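AtxE2 (PDB 5TXE) hydrolyses the isopeptide bond of the lasso peptides astexin-2 and astexin-3, converting the threaded molecules into linear peptides. Local coordinates at residues T39-V42 with L43-A47; R212-P215 with L216-A219; N635-H638 with V639-P643; H645-A648 with V649-T653. The protein carries 1 engineered substitution. All blocks are in the same frame, centred on the assembly; numbering follows the deposited sequence.

Contact 1: residues T39-V42 with L43-A47; sequences TPEV and LVRLA
The carbonyl oxygen of Thr-39 receives two backbone N-H groups: Leu-43 N, 2.9 Å from Thr-39 O, makes the sound bond, and Val-42 N, 3.1 Å from the same oxygen, a weak one. The arrangement is an N-cap, and it opens the short helix 40-44. Thr-39 also supplies its hydroxyl, for OG1 accepts a second weak bond from Val-42 N at 3.3 Å. Val-42 N is thus divided between the hydroxyl and the carbonyl of the cap residue. The next turn follows at once, with Val-44 N bonded to Pro-40 O at 3.0 Å.

A side chain takes up one of the helix carbonyls, that of Glu-41. Arg-45 has CG anti to its own carbonyl carbon, and its chain runs extended from there to NE, laying CG and CD past Glu-41 O. NH1 at the end of the chain then donates to that oxygen at 3.0 Å (N-H...O 159°). The oxygen lies in the guanidinium plane, while NH1 stands 36° out of the carbonyl plane. The guanidinium therefore grips backbone rather than carboxylate: Glu-41 OE2 remains 6.2 Å from Arg-45 NH1, where the opposite charges probably attract only at a distance.

The helix packs on helix 643-662 through Pro-40, which touches Leu-647 and Asn-651, and Leu-43, which touches Tyr-650. Just beyond it, Leu-46 O accepts from Arg-445. Val-44 turns CG1 between its backbone N and carbonyl carbon (chi1 72°), bringing that methyl to 3.5 Å from Pro-40 O.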
ATOM      1  N   THR A  39      12.088   4.509  18.566  1.00 32.18           N
ATOM      2  CA  THR A  39      12.816   5.510  17.783  1.00 31.70           C
ATOM      3  C   THR A  39      12.769   5.188  16.296  1.00 30.22           C
ATOM      4  O   THR A  39      12.299   4.113  15.894  1.00 28.83           O
ATOM      5  CB  THR A  39      14.268   5.541  18.192  1.00 33.25           C
ATOM      6  OG1 THR A  39      14.819   4.267  17.929  1.00 29.25           O
ATOM      7  CG2 THR A  39      14.405   5.877  19.696  1.00 37.67           C
ATOM      8  N   PRO A  40      13.217   6.131  15.455  1.00 27.12           N
ATOM      9  CA  PRO A  40      13.261   5.771  14.024  1.00 28.92           C
ATOM     10  C   PRO A  40      14.114   4.530  13.723  1.00 25.51           C
ATOM     11  O   PRO A  40      13.758   3.759  12.879  1.00 23.17           O
ATOM     12  CB  PRO A  40      13.890   6.998  13.378  1.00 27.10           C
ATOM     13  CG  PRO A  40      13.525   8.119  14.308  1.00 27.31           C
ATOM     14  CD  PRO A  40      13.668   7.515  15.671  1.00 29.01           C
ATOM     15  N   GLU A  41      15.191   4.336  14.469  1.00 28.74           N
ATOM     16  CA  GLU A  41      16.084   3.144  14.364  1.00 30.87           C
ATOM     17  C   GLU A  41      15.330   1.850  14.682  1.00 28.41           C
ATOM     18  O   GLU A  41      15.525   0.847  14.029  1.00 28.71           O
ATOM     19  CB  GLU A  41      17.363   3.324  15.254  1.00 33.92           C
ATOM     20  CG  GLU A  41      18.425   4.346  14.712  1.00 39.10           C
ATOM     21  CD  GLU A  41      18.012   5.852  14.809  1.00 54.58           C
ATOM     22  OE1 GLU A  41      17.135   6.237  15.677  1.00 55.20           O
ATOM     23  OE2 GLU A  41      18.546   6.693  13.990  1.00 58.64           O
ATOM     24  N   VAL A  42      14.425   1.900  15.655  1.00 28.01           N
ATOM     25  CA  VAL A  42      13.618   0.742  15.997  1.00 27.05           C
ATOM     26  C   VAL A  42      12.570   0.502  14.909  1.00 25.34           C
ATOM     27  O   VAL A  42      12.411  -0.611  14.436  1.00 23.93           O
ATOM     28  CB  VAL A  42      12.947   0.913  17.395  1.00 30.94           C
ATOM     29  CG1 VAL A  42      12.054  -0.282  17.740  1.00 31.56           C
ATOM     30  CG2 VAL A  42      14.020   1.066  18.472  1.00 34.27           C
ATOM     31  N   LEU A  43      11.880   1.565  14.493  1.00 23.63           N
ATOM     32  CA  LEU A  43      10.778   1.433  13.543  1.00 22.99           C
ATOM     33  C   LEU A  43      11.235   0.884  12.195  1.00 25.06           C
ATOM     34  O   LEU A  43      10.616  -0.008  11.620  1.00 22.07           O
ATOM     35  CB  LEU A  43      10.117   2.788  13.342  1.00 23.83           C
ATOM     36  CG  LEU A  43       8.954   2.841  12.371  1.00 24.62           C
ATOM     37  CD1 LEU A  43       7.835   1.934  12.883  1.00 25.24           C
ATOM     38  CD2 LEU A  43       8.444   4.269  12.184  1.00 23.54           C
ATOM     39  N   VAL A  44      12.330   1.412  11.671  1.00 24.48           N
ATOM     40  CA  VAL A  44      12.751   0.981  10.358  1.00 24.27           C
ATOM     41  C   VAL A  44      13.156  -0.495  10.368  1.00 24.83           C
ATOM     42  O   VAL A  44      13.048  -1.171   9.343  1.00 25.03           O
ATOM     43  CB  VAL A  44      13.873   1.875   9.783  1.00 27.36           C
ATOM     44  CG1 VAL A  44      15.195   1.640  10.492  1.00 28.73           C
ATOM     45  CG2 VAL A  44      14.116   1.555   8.308  1.00 31.79           C
ATOM     46  N   ARG A  45      13.572  -1.020  11.520  1.00 24.63           N
ATOM     47  CA  ARG A  45      13.951  -2.425  11.595  1.00 28.08           C
ATOM     48  C   ARG A  45      12.807  -3.395  11.926  1.00 28.19           C
ATOM     49  O   ARG A  45      13.051  -4.587  12.032  1.00 25.95           O
ATOM     50  CB  ARG A  45      15.034  -2.583  12.650  1.00 31.80           C
ATOM     51  CG  ARG A  45      16.372  -1.950  12.293  1.00 33.79           C
ATOM     52  CD  ARG A  45      17.335  -2.089  13.465  1.00 31.57           C
ATOM     53  NE  ARG A  45      18.705  -1.783  13.099  1.00 32.10           N
ATOM     54  CZ  ARG A  45      19.209  -0.573  13.060  1.00 35.72           C
ATOM     55  NH1 ARG A  45      18.457   0.483  13.337  1.00 38.57           N
ATOM     56  NH2 ARG A  45      20.480  -0.410  12.746  1.00 38.31           N
ATOM     57  N   LEU A  46      11.592  -2.910  12.159  1.00 27.86           N
ATOM     58  CA  LEU A  46      10.443  -3.857  12.430  1.00 27.25           C
ATOM     59  C   LEU A  46      10.129  -4.639  11.187  1.00 26.98           C
ATOM     60  O   LEU A  46       9.848  -4.056  10.124  1.00 27.81           O
ATOM     61  CB  LEU A  46       9.213  -3.111  12.920  1.00 27.41           C
ATOM     62  CG  LEU A  46       9.357  -2.438  14.297  1.00 29.94           C
ATOM     63  CD1 LEU A  46       8.151  -1.586  14.666  1.00 31.76           C
ATOM     64  CD2 LEU A  46       9.582  -3.471  15.385  1.00 32.04           C
ATOM     65  N   ALA A  47      10.233  -5.964  11.287  1.00 24.23           N
ATOM     66  CA  ALA A  47      10.059  -6.844  10.162  1.00 26.35           C
ATOM     67  C   ALA A  47       8.628  -6.837   9.676  1.00 26.35           C
ATOM     68  O   ALA A  47       7.744  -6.328  10.382  1.00 28.47           O
ATOM     69  CB  ALA A  47      10.443  -8.244  10.563  1.00 30.11           C
TER

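Contact 2: residues R212-P215 with L216-A219; sequences RFHP and LTGA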
ATOM      1  N   ARG A 212       5.321   6.417 -26.545  1.00 22.51           N
ATOM      2  CA  ARG A 212       6.163   5.462 -25.819  1.00 23.23           C
ATOM      3  C   ARG A 212       6.910   6.065 -24.611  1.00 23.67           C
ATOM      4  O   ARG A 212       7.425   5.329 -23.797  1.00 22.26           O
ATOM      5  CB  ARG A 212       7.148   4.790 -26.751  1.00 23.09           C
ATOM      6  CG  ARG A 212       6.507   4.024 -27.926  1.00 23.75           C
ATOM      7  CD  ARG A 212       7.553   3.631 -28.940  1.00 22.82           C
ATOM      8  NE  ARG A 212       8.188   4.812 -29.495  1.00 25.37           N
ATOM      9  CZ  ARG A 212       9.267   4.784 -30.288  1.00 28.89           C
ATOM     10  NH1 ARG A 212       9.835   3.624 -30.611  1.00 29.93           N
ATOM     11  NH2 ARG A 212       9.768   5.918 -30.774  1.00 26.38           N
ATOM     12  N   PHE A 213       6.904   7.387 -24.464  1.00 22.08           N
ATOM     13  CA  PHE A 213       7.730   8.026 -23.465  1.00 21.34           C
ATOM     14  C   PHE A 213       7.023   8.471 -22.226  1.00 22.51           C
ATOM     15  O   PHE A 213       5.877   8.906 -22.262  1.00 24.38           O
ATOM     16  CB  PHE A 213       8.411   9.247 -24.048  1.00 21.78           C
ATOM     17  CG  PHE A 213       9.541   8.926 -24.973  1.00 21.16           C
ATOM     18  CD1 PHE A 213       9.309   8.568 -26.277  1.00 21.06           C
ATOM     19  CD2 PHE A 213      10.841   8.968 -24.524  1.00 20.75           C
ATOM     20  CE1 PHE A 213      10.371   8.241 -27.109  1.00 21.71           C
ATOM     21  CE2 PHE A 213      11.891   8.713 -25.352  1.00 20.91           C
ATOM     22  CZ  PHE A 213      11.651   8.323 -26.637  1.00 22.44           C
ATOM     23  N   HIS A 214       7.746   8.392 -21.110  1.00 24.03           N
ATOM     24  CA  HIS A 214       7.298   8.887 -19.820  1.00 22.71           C
ATOM     25  C   HIS A 214       8.509   9.577 -19.184  1.00 22.62           C
ATOM     26  O   HIS A 214       9.265   8.968 -18.457  1.00 21.50           O
ATOM     27  CB  HIS A 214       6.754   7.736 -18.946  1.00 24.73           C
ATOM     28  CG  HIS A 214       6.146   8.205 -17.656  1.00 27.38           C
ATOM     29  ND1 HIS A 214       6.748   8.035 -16.425  1.00 30.97           N
ATOM     30  CD2 HIS A 214       5.006   8.887 -17.418  1.00 33.48           C
ATOM     31  CE1 HIS A 214       5.976   8.535 -15.479  1.00 33.48           C
ATOM     32  NE2 HIS A 214       4.920   9.078 -16.055  1.00 31.60           N
ATOM     33  N   PRO A 215       8.720  10.844 -19.500  1.00 22.85           N
ATOM     34  CA  PRO A 215       9.953  11.552 -19.208  1.00 22.01           C
ATOM     35  C   PRO A 215      10.303  11.626 -17.735  1.00 25.77           C
ATOM     36  O   PRO A 215      11.499  11.600 -17.339  1.00 24.84           O
ATOM     37  CB  PRO A 215       9.714  12.927 -19.750  1.00 22.39           C
ATOM     38  CG  PRO A 215       8.592  12.812 -20.726  1.00 24.83           C
ATOM     39  CD  PRO A 215       7.817  11.566 -20.406  1.00 22.36           C
ATOM     40  N   LEU A 216       9.285  11.687 -16.904  1.00 27.71           N
ATOM     41  CA  LEU A 216       9.523  11.746 -15.483  1.00 28.62           C
ATOM     42  C   LEU A 216      10.459  10.668 -15.028  1.00 25.28           C
ATOM     43  O   LEU A 216      11.395  10.931 -14.219  1.00 23.45           O
ATOM     44  CB  LEU A 216       8.220  11.642 -14.678  1.00 31.76           C
ATOM     45  CG  LEU A 216       8.327  12.056 -13.203  1.00 29.69           C
ATOM     46  CD1 LEU A 216       8.507  13.540 -13.078  1.00 29.46           C
ATOM     47  CD2 LEU A 216       7.099  11.592 -12.430  1.00 30.81           C
ATOM     48  N   THR A 217      10.250   9.480 -15.567  1.00 26.35           N
ATOM     49  CA  THR A 217      11.003   8.331 -15.155  1.00 27.69           C
ATOM     50  C   THR A 217      12.156   7.924 -16.059  1.00 31.77           C
ATOM     51  O   THR A 217      12.933   7.098 -15.667  1.00 37.60           O
ATOM     52  CB  THR A 217      10.086   7.124 -14.934  1.00 32.99           C
ATOM     53  OG1 THR A 217       9.425   6.821 -16.120  1.00 33.96           O
ATOM     54  CG2 THR A 217       8.964   7.436 -13.841  1.00 37.99           C
ATOM     55  N   GLY A 218      12.302   8.493 -17.246  1.00 29.16           N
ATOM     56  CA  GLY A 218      13.449   8.122 -18.073  1.00 29.66           C
ATOM     57  C   GLY A 218      13.268   8.571 -19.506  1.00 29.25           C
ATOM     58  O   GLY A 218      12.148   8.859 -19.962  1.00 23.40           O
ATOM     59  N   ALA A 219      14.374   8.543 -20.220  1.00 24.75           N
ATOM     60  CA  ALA A 219      14.476   9.125 -21.540  1.00 24.53           C
ATOM     61  C   ALA A 219      14.540   8.093 -22.647  1.00 23.14           C
ATOM     62  O   ALA A 219      15.149   8.335 -23.670  1.00 23.98           O
ATOM     63  CB  ALA A 219      15.701  10.006 -21.584  1.00 24.42           C
TER
HETATM   64  O   HOH W   1      10.269   7.225 -21.068  1.00 21.89           O
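His-214 and Thr-217 face each other across two overlapping beta turns in the long loop between helix 190-202 and strand 230-235. Thr-217 N closes the first turn on His-214 O at 3.1 Å. Gly-218 N divides its hydrogen weakly between His-214 O, at 3.3 Å, and Pro-215 O, at 3.2 Å. Pro-215, the second residue of the first turn, has no N-H to satisfy.

A water serves one more donor and acceptor, accepting from His-214 N at 2.8 Å and donating to Gly-218 O at 2.7 Å. At the phi and psi of Gly-218 a CB would collide with the carbonyl oxygen of Thr-217, so the chain can pass here only without one.

The imidazole of His-214 points away from its own backbone N (chi1 -174°) and comes beside Thr-217. ND1 and Thr-217 OG1 are 3.0 Å apart in an almost straight hydrogen bond (175°), with the hydroxyl at the ring edge. Across the ring, NE2 bonds to Asn-562, a residue that binds astexin-3, and weakly to the backbone of the bound peptide. A leucine in place of His-214 would probably leave Thr-217 OG1 and Asn-562 OD1 without their ring partners and free the Asn-562 amide to turn. Leu-216 packs on a polar side chain of the bound peptide, which places the turns at the substrate. Gly-218 O also receives a CH...O contact from Pro-215 CA, 3.6 Å away.

Contact 3: residues N635-H638 with V639-P643; sequences NEHH and VKWQP
The carboxylate of Glu-636 takes two consecutive backbone N-H groups by hydrogen bonds: Trp-641 N on OE1 at 3.0 Å and Gln-642 N on OE2 at 3.2 Å. Both oxygens use their syn lone pairs, so the group is held in a two-pronged grip. A bend at chi2 (-67°) brings it there. OE2 also bonds His-645 ND1 in the first turn of the next helix. This is the loop of the alpha/beta-hydrolase fold that carries His-638, the probable charge-relay histidine, between strand 628-633 and helix 643-662. Asn-635 O also accepts twice: Trp-641 NE1, at 3.0 Å, comes in the carbonyl plane, whereas Gln-642 NE2, at 3.1 Å, comes from above it, while its OE1 is bonded to Asn-82 ND2.

One water accepts from Lys-640 NZ at 2.8 Å and lies 3.0 Å from His-638 O, to which it may donate; the ammonium also meets Glu-451 and Gln-605 O.

Contacts of rings and chains fill in the rest. Gln-642 CG rides 3.5 Å above the Trp-641 plane, over its centre, and His-637 CD2 comes to 3.7 Å from Trp-641 CD1, the two rings oblique. Phe-110 meets both rings edge-to-face.

A glutamine replacing Glu-636 would probably turn an NH2 toward one of the two backbone N-H groups and leave that donor without its mate. The paired N-H groups, close to the start of helix 643-662, are likely to stabilise Glu-636 as an anion, and its grip ties down the loop from which His-638 reaches Glu-610 and the bound peptide.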
ATOM      1  N   ASN A 635      18.187   6.348  -7.190  1.00 19.71           N
ATOM      2  CA  ASN A 635      17.649   5.038  -7.484  1.00 20.49           C
ATOM      3  C   ASN A 635      16.436   4.673  -6.553  1.00 22.08           C
ATOM      4  O   ASN A 635      16.404   3.599  -5.945  1.00 21.15           O
ATOM      5  CB  ASN A 635      18.756   3.985  -7.370  1.00 21.14           C
ATOM      6  CG  ASN A 635      18.300   2.635  -7.905  1.00 25.00           C
ATOM      7  OD1 ASN A 635      17.380   2.578  -8.691  1.00 28.27           O
ATOM      8  ND2 ASN A 635      18.863   1.560  -7.416  1.00 25.56           N
ATOM      9  N   GLU A 636      15.449   5.569  -6.494  1.00 19.76           N
ATOM     10  CA  GLU A 636      14.311   5.374  -5.668  1.00 20.76           C
ATOM     11  C   GLU A 636      13.047   5.479  -6.503  1.00 23.03           C
ATOM     12  O   GLU A 636      13.091   5.810  -7.656  1.00 22.56           O
ATOM     13  CB  GLU A 636      14.250   6.406  -4.578  1.00 19.63           C
ATOM     14  CG  GLU A 636      15.081   6.066  -3.369  1.00 18.97           C
ATOM     15  CD  GLU A 636      14.541   4.856  -2.622  1.00 20.43           C
ATOM     16  OE1 GLU A 636      13.498   4.321  -3.029  1.00 19.06           O
ATOM     17  OE2 GLU A 636      15.207   4.423  -1.635  1.00 20.55           O
ATOM     18  N   HIS A 637      11.917   5.173  -5.876  1.00 24.26           N
ATOM     19  CA  HIS A 637      10.647   5.117  -6.565  1.00 23.06           C
ATOM     20  C   HIS A 637       9.614   5.892  -5.729  1.00 23.35           C
ATOM     21  O   HIS A 637       9.886   6.390  -4.639  1.00 24.73           O
ATOM     22  CB  HIS A 637      10.220   3.659  -6.760  1.00 23.00           C
ATOM     23  CG  HIS A 637      11.170   2.880  -7.565  1.00 22.76           C
ATOM     24  ND1 HIS A 637      11.320   3.089  -8.913  1.00 27.75           N
ATOM     25  CD2 HIS A 637      12.132   2.000  -7.206  1.00 24.80           C
ATOM     26  CE1 HIS A 637      12.291   2.316  -9.366  1.00 28.05           C
ATOM     27  NE2 HIS A 637      12.823   1.676  -8.339  1.00 27.76           N
ATOM     28  N   HIS A 638       8.453   6.009  -6.317  1.00 23.23           N
ATOM     29  CA  HIS A 638       7.272   6.661  -5.761  1.00 24.28           C
ATOM     30  C   HIS A 638       7.067   6.308  -4.306  1.00 24.35           C
ATOM     31  O   HIS A 638       6.854   7.198  -3.495  1.00 28.77           O
ATOM     32  CB  HIS A 638       6.098   6.196  -6.653  1.00 25.80           C
ATOM     33  CG  HIS A 638       4.761   6.658  -6.233  1.00 26.90           C
ATOM     34  ND1 HIS A 638       4.378   7.966  -6.336  1.00 32.89           N
ATOM     35  CD2 HIS A 638       3.679   5.976  -5.775  1.00 30.34           C
ATOM     36  CE1 HIS A 638       3.130   8.089  -5.913  1.00 33.17           C
ATOM     37  NE2 HIS A 638       2.689   6.896  -5.556  1.00 31.10           N
ATOM     38  N   VAL A 639       7.209   5.035  -3.970  1.00 22.21           N
ATOM     39  CA  VAL A 639       7.394   4.574  -2.581  1.00 23.06           C
ATOM     40  C   VAL A 639       8.862   4.105  -2.420  1.00 21.97           C
ATOM     41  O   VAL A 639       9.377   3.376  -3.292  1.00 21.81           O
ATOM     42  CB  VAL A 639       6.432   3.411  -2.330  1.00 25.07           C
ATOM     43  CG1 VAL A 639       6.753   2.685  -1.047  1.00 27.24           C
ATOM     44  CG2 VAL A 639       5.000   3.937  -2.307  1.00 27.51           C
ATOM     45  N   LYS A 640       9.529   4.494  -1.337  1.00 20.22           N
ATOM     46  CA  LYS A 640      10.960   4.267  -1.216  1.00 22.31           C
ATOM     47  C   LYS A 640      11.224   2.880  -0.701  1.00 22.46           C
ATOM     48  O   LYS A 640      10.425   2.365   0.005  1.00 20.89           O
ATOM     49  CB  LYS A 640      11.649   5.312  -0.357  1.00 22.07           C
ATOM     50  CG  LYS A 640      11.574   6.695  -0.950  1.00 24.13           C
ATOM     51  CD  LYS A 640      12.156   7.726  -0.011  1.00 27.78           C
ATOM     52  CE  LYS A 640      12.111   9.126  -0.594  1.00 29.84           C
ATOM     53  NZ  LYS A 640      10.742   9.725  -0.560  1.00 28.99           N
ATOM     54  N   TRP A 641      12.322   2.273  -1.142  1.00 24.09           N
ATOM     55  CA  TRP A 641      12.584   0.871  -0.853  1.00 22.49           C
ATOM     56  C   TRP A 641      13.891   0.662  -0.092  1.00 24.43           C
ATOM     57  O   TRP A 641      14.075  -0.390   0.548  1.00 21.23           O
ATOM     58  CB  TRP A 641      12.571   0.086  -2.170  1.00 24.36           C
ATOM     59  CG  TRP A 641      13.672   0.381  -3.097  1.00 24.39           C
ATOM     60  CD1 TRP A 641      13.738   1.412  -3.959  1.00 25.98           C
ATOM     61  CD2 TRP A 641      14.871  -0.432  -3.336  1.00 25.40           C
ATOM     62  NE1 TRP A 641      14.929   1.336  -4.694  1.00 28.61           N
ATOM     63  CE2 TRP A 641      15.628   0.219  -4.311  1.00 25.78           C
ATOM     64  CE3 TRP A 641      15.364  -1.621  -2.794  1.00 25.04           C
ATOM     65  CZ2 TRP A 641      16.849  -0.285  -4.782  1.00 29.22           C
ATOM     66  CZ3 TRP A 641      16.586  -2.117  -3.249  1.00 26.96           C
ATOM     67  CH2 TRP A 641      17.307  -1.447  -4.250  1.00 27.41           C
ATOM     68  N   GLN A 642      14.820   1.638  -0.128  1.00 21.90           N
ATOM     69  CA  GLN A 642      16.141   1.419   0.471  1.00 21.35           C
ATOM     70  C   GLN A 642      16.132   1.817   1.942  1.00 21.65           C
ATOM     71  O   GLN A 642      15.751   2.925   2.292  1.00 21.65           O
ATOM     72  CB  GLN A 642      17.249   2.166  -0.275  1.00 23.61           C
ATOM     73  CG  GLN A 642      17.345   1.829  -1.757  1.00 22.15           C
ATOM     74  CD  GLN A 642      18.546   2.480  -2.428  1.00 22.89           C
ATOM     75  OE1 GLN A 642      19.620   2.533  -1.879  1.00 23.98           O
ATOM     76  NE2 GLN A 642      18.340   2.996  -3.593  1.00 24.12           N
ATOM     77  N   PRO A 643      16.472   0.872   2.824  1.00 23.06           N
ATOM     78  CA  PRO A 643      16.335   1.135   4.251  1.00 21.47           C
ATOM     79  C   PRO A 643      17.089   2.357   4.761  1.00 21.76           C
ATOM     80  O   PRO A 643      16.563   3.059   5.644  1.00 21.71           O
ATOM     81  CB  PRO A 643      16.893  -0.123   4.885  1.00 23.65           C
ATOM     82  CG  PRO A 643      16.605  -1.193   3.858  1.00 25.07           C
ATOM     83  CD  PRO A 643      16.877  -0.515   2.557  1.00 23.24           C
TER
HETATM   84  O   HOH W   2       9.307   8.669  -2.703  1.00 30.82           O

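Contact 4: residues H645-A648 with V649-T653; sequences HRLA and VYNRT
Arg-646 lays its aliphatic chain across the ring of Tyr-650, one helical turn later. CB stands back from the ring, and with CG set trans to the backbone N (chi1 171°) the next carbon swings over the aromatic face. There CG makes a CH-pi contact, 3.9 Å from the ring centroid and shifted toward the rim on the side of CZ. CD carries on past the hydroxyl, 3.6 Å from Tyr-650 OH. A bend at chi3 (-78°) then turns the guanidinium to 66° from the ring plane, with the phenol oxygen at its edge. NE donates to Asp-450 O, and NH2 to both Gly-449 O and Lys-640 O.

The two residues stand four apart on helix 643-662, which follows the last strand of the alpha/beta-hydrolase sheet. The i to i+4 backbone bond Tyr-650 N to Arg-646 O, 2.9 Å, runs beneath them, and the same oxygen lies over a face of the Tyr-650 ring. The hydroxyl of Tyr-650 binds Asp-450 OD1. One step along, Leu-647 CD1 touches Asn-651 ND2 at 3.7 Å, while Asn-651 N bonds Leu-647 O.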
ATOM      1  N   HIS A 645      17.679   5.016   3.169  1.00 20.80           N
ATOM      2  CA  HIS A 645      16.917   6.174   2.742  1.00 19.83           C
ATOM      3  C   HIS A 645      15.722   6.418   3.648  1.00 20.84           C
ATOM      4  O   HIS A 645      15.409   7.575   3.987  1.00 20.27           O
ATOM      5  CB  HIS A 645      16.417   6.003   1.335  1.00 18.67           C
ATOM      6  CG  HIS A 645      17.477   6.046   0.308  1.00 20.40           C
ATOM      7  ND1 HIS A 645      17.248   5.689  -1.002  1.00 21.00           N
ATOM      8  CD2 HIS A 645      18.765   6.440   0.376  1.00 20.54           C
ATOM      9  CE1 HIS A 645      18.362   5.846  -1.691  1.00 22.33           C
ATOM     10  NE2 HIS A 645      19.312   6.243  -0.861  1.00 21.95           N
ATOM     11  N   ARG A 646      14.993   5.353   3.946  1.00 20.71           N
ATOM     12  CA  ARG A 646      13.797   5.488   4.790  1.00 19.92           C
ATOM     13  C   ARG A 646      14.169   6.037   6.124  1.00 18.96           C
ATOM     14  O   ARG A 646      13.516   6.938   6.629  1.00 18.90           O
ATOM     15  CB  ARG A 646      13.104   4.152   4.939  1.00 22.57           C
ATOM     16  CG  ARG A 646      11.947   4.113   5.971  1.00 22.51           C
ATOM     17  CD  ARG A 646      10.987   2.935   5.728  1.00 23.21           C
ATOM     18  NE  ARG A 646      10.090   3.248   4.611  1.00 23.05           N
ATOM     19  CZ  ARG A 646      10.180   2.759   3.380  1.00 25.60           C
ATOM     20  NH1 ARG A 646      11.071   1.799   3.042  1.00 25.23           N
ATOM     21  NH2 ARG A 646       9.353   3.234   2.463  1.00 24.99           N
ATOM     22  N   LEU A 647      15.254   5.536   6.714  1.00 20.07           N
ATOM     23  CA  LEU A 647      15.663   6.037   8.000  1.00 19.92           C
ATOM     24  C   LEU A 647      16.010   7.508   7.962  1.00 21.29           C
ATOM     25  O   LEU A 647      15.711   8.254   8.877  1.00 23.64           O
ATOM     26  CB  LEU A 647      16.847   5.208   8.535  1.00 21.40           C
ATOM     27  CG  LEU A 647      17.405   5.688   9.881  1.00 21.54           C
ATOM     28  CD1 LEU A 647      16.334   5.653  10.937  1.00 22.84           C
ATOM     29  CD2 LEU A 647      18.585   4.822  10.353  1.00 21.48           C
ATOM     30  N   ALA A 648      16.668   7.930   6.880  1.00 23.23           N
ATOM     31  CA  ALA A 648      17.077   9.308   6.715  1.00 22.65           C
ATOM     32  C   ALA A 648      15.853  10.195   6.497  1.00 23.06           C
ATOM     33  O   ALA A 648      15.788  11.266   7.011  1.00 20.78           O
ATOM     34  CB  ALA A 648      18.002   9.394   5.536  1.00 23.76           C
ATOM     35  N   VAL A 649      14.860   9.700   5.789  1.00 21.50           N
ATOM     36  CA  VAL A 649      13.607  10.403   5.642  1.00 21.16           C
ATOM     37  C   VAL A 649      12.897  10.599   7.015  1.00 23.28           C
ATOM     38  O   VAL A 649      12.521  11.708   7.374  1.00 21.18           O
ATOM     39  CB  VAL A 649      12.690   9.641   4.693  1.00 21.85           C
ATOM     40  CG1 VAL A 649      11.256  10.216   4.705  1.00 22.36           C
ATOM     41  CG2 VAL A 649      13.230   9.772   3.286  1.00 24.84           C
ATOM     42  N   TYR A 650      12.745   9.501   7.766  1.00 22.87           N
ATOM     43  CA  TYR A 650      12.208   9.540   9.127  1.00 22.66           C
ATOM     44  C   TYR A 650      12.887  10.613   9.949  1.00 24.65           C
ATOM     45  O   TYR A 650      12.228  11.458  10.564  1.00 24.56           O
ATOM     46  CB  TYR A 650      12.436   8.233   9.859  1.00 20.46           C
ATOM     47  CG  TYR A 650      11.572   7.040   9.499  1.00 21.88           C
ATOM     48  CD1 TYR A 650      10.484   7.110   8.621  1.00 22.82           C
ATOM     49  CD2 TYR A 650      11.831   5.806  10.088  1.00 22.41           C
ATOM     50  CE1 TYR A 650       9.721   5.974   8.308  1.00 22.39           C
ATOM     51  CE2 TYR A 650      11.043   4.690   9.831  1.00 22.29           C
ATOM     52  CZ  TYR A 650       9.987   4.774   8.963  1.00 23.10           C
ATOM     53  OH  TYR A 650       9.253   3.648   8.802  1.00 23.55           O
ATOM     54  N   ASN A 651      14.213  10.597   9.962  1.00 24.74           N
ATOM     55  CA  ASN A 651      14.959  11.506  10.848  1.00 22.31           C
ATOM     56  C   ASN A 651      14.881  12.954  10.429  1.00 25.16           C
ATOM     57  O   ASN A 651      14.773  13.834  11.277  1.00 22.24           O
ATOM     58  CB  ASN A 651      16.412  11.115  10.910  1.00 22.01           C
ATOM     59  CG  ASN A 651      16.636   9.948  11.844  1.00 24.41           C
ATOM     60  OD1 ASN A 651      16.017   9.865  12.871  1.00 28.15           O
ATOM     61  ND2 ASN A 651      17.534   9.073  11.502  1.00 25.11           N
ATOM     62  N   ARG A 652      14.925  13.219   9.126  1.00 23.20           N
ATOM     63  CA  ARG A 652      14.845  14.574   8.700  1.00 22.45           C
ATOM     64  C   ARG A 652      13.421  15.130   8.907  1.00 22.94           C
ATOM     65  O   ARG A 652      13.229  16.328   9.119  1.00 19.96           O
ATOM     66  CB  ARG A 652      15.274  14.681   7.241  1.00 22.77           C
ATOM     67  CG  ARG A 652      15.481  16.123   6.803  1.00 23.16           C
ATOM     68  CD  ARG A 652      15.870  16.177   5.320  1.00 23.74           C
ATOM     69  NE  ARG A 652      17.280  15.850   5.077  1.00 25.87           N
ATOM     70  CZ  ARG A 652      17.723  14.715   4.550  1.00 23.82           C
ATOM     71  NH1 ARG A 652      16.924  13.762   4.267  1.00 21.26           N
ATOM     72  NH2 ARG A 652      19.020  14.535   4.360  1.00 26.72           N
ATOM     73  N   THR A 653      12.422  14.290   8.731  1.00 21.46           N
ATOM     74  CA  THR A 653      11.090  14.749   8.898  1.00 22.16           C
ATOM     75  C   THR A 653      10.810  15.084  10.383  1.00 23.99           C
ATOM     76  O   THR A 653      10.186  16.092  10.674  1.00 23.47           O
ATOM     77  CB  THR A 653      10.106  13.706   8.404  1.00 22.27           C
ATOM     78  OG1 THR A 653      10.082  13.784   6.991  1.00 23.40           O
ATOM     79  CG2 THR A 653       8.708  13.991   8.919  1.00 21.57           C
TER

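Each of the four contacts closes only a turn or a short loop, and along the chain they run in series, none nesting within or crossing another. Contact 1 forms the short helix at the N-terminal end of the modelled chain; contact 2 shapes a substrate-facing loop far away, its nearest atoms about 23 Å from contact 1. Contact 3 then leads off the end strand of the hydrolase sheet into the helix of contact 4, so these two adjoin. The chain comes full circle where Glu-41 approaches Asn-651 and Val-44 touches Pro-643 of contact 3. Contact 2 remains apart, about 7 Å from contact 3 at the nearest atoms, yet both reach the bound peptide.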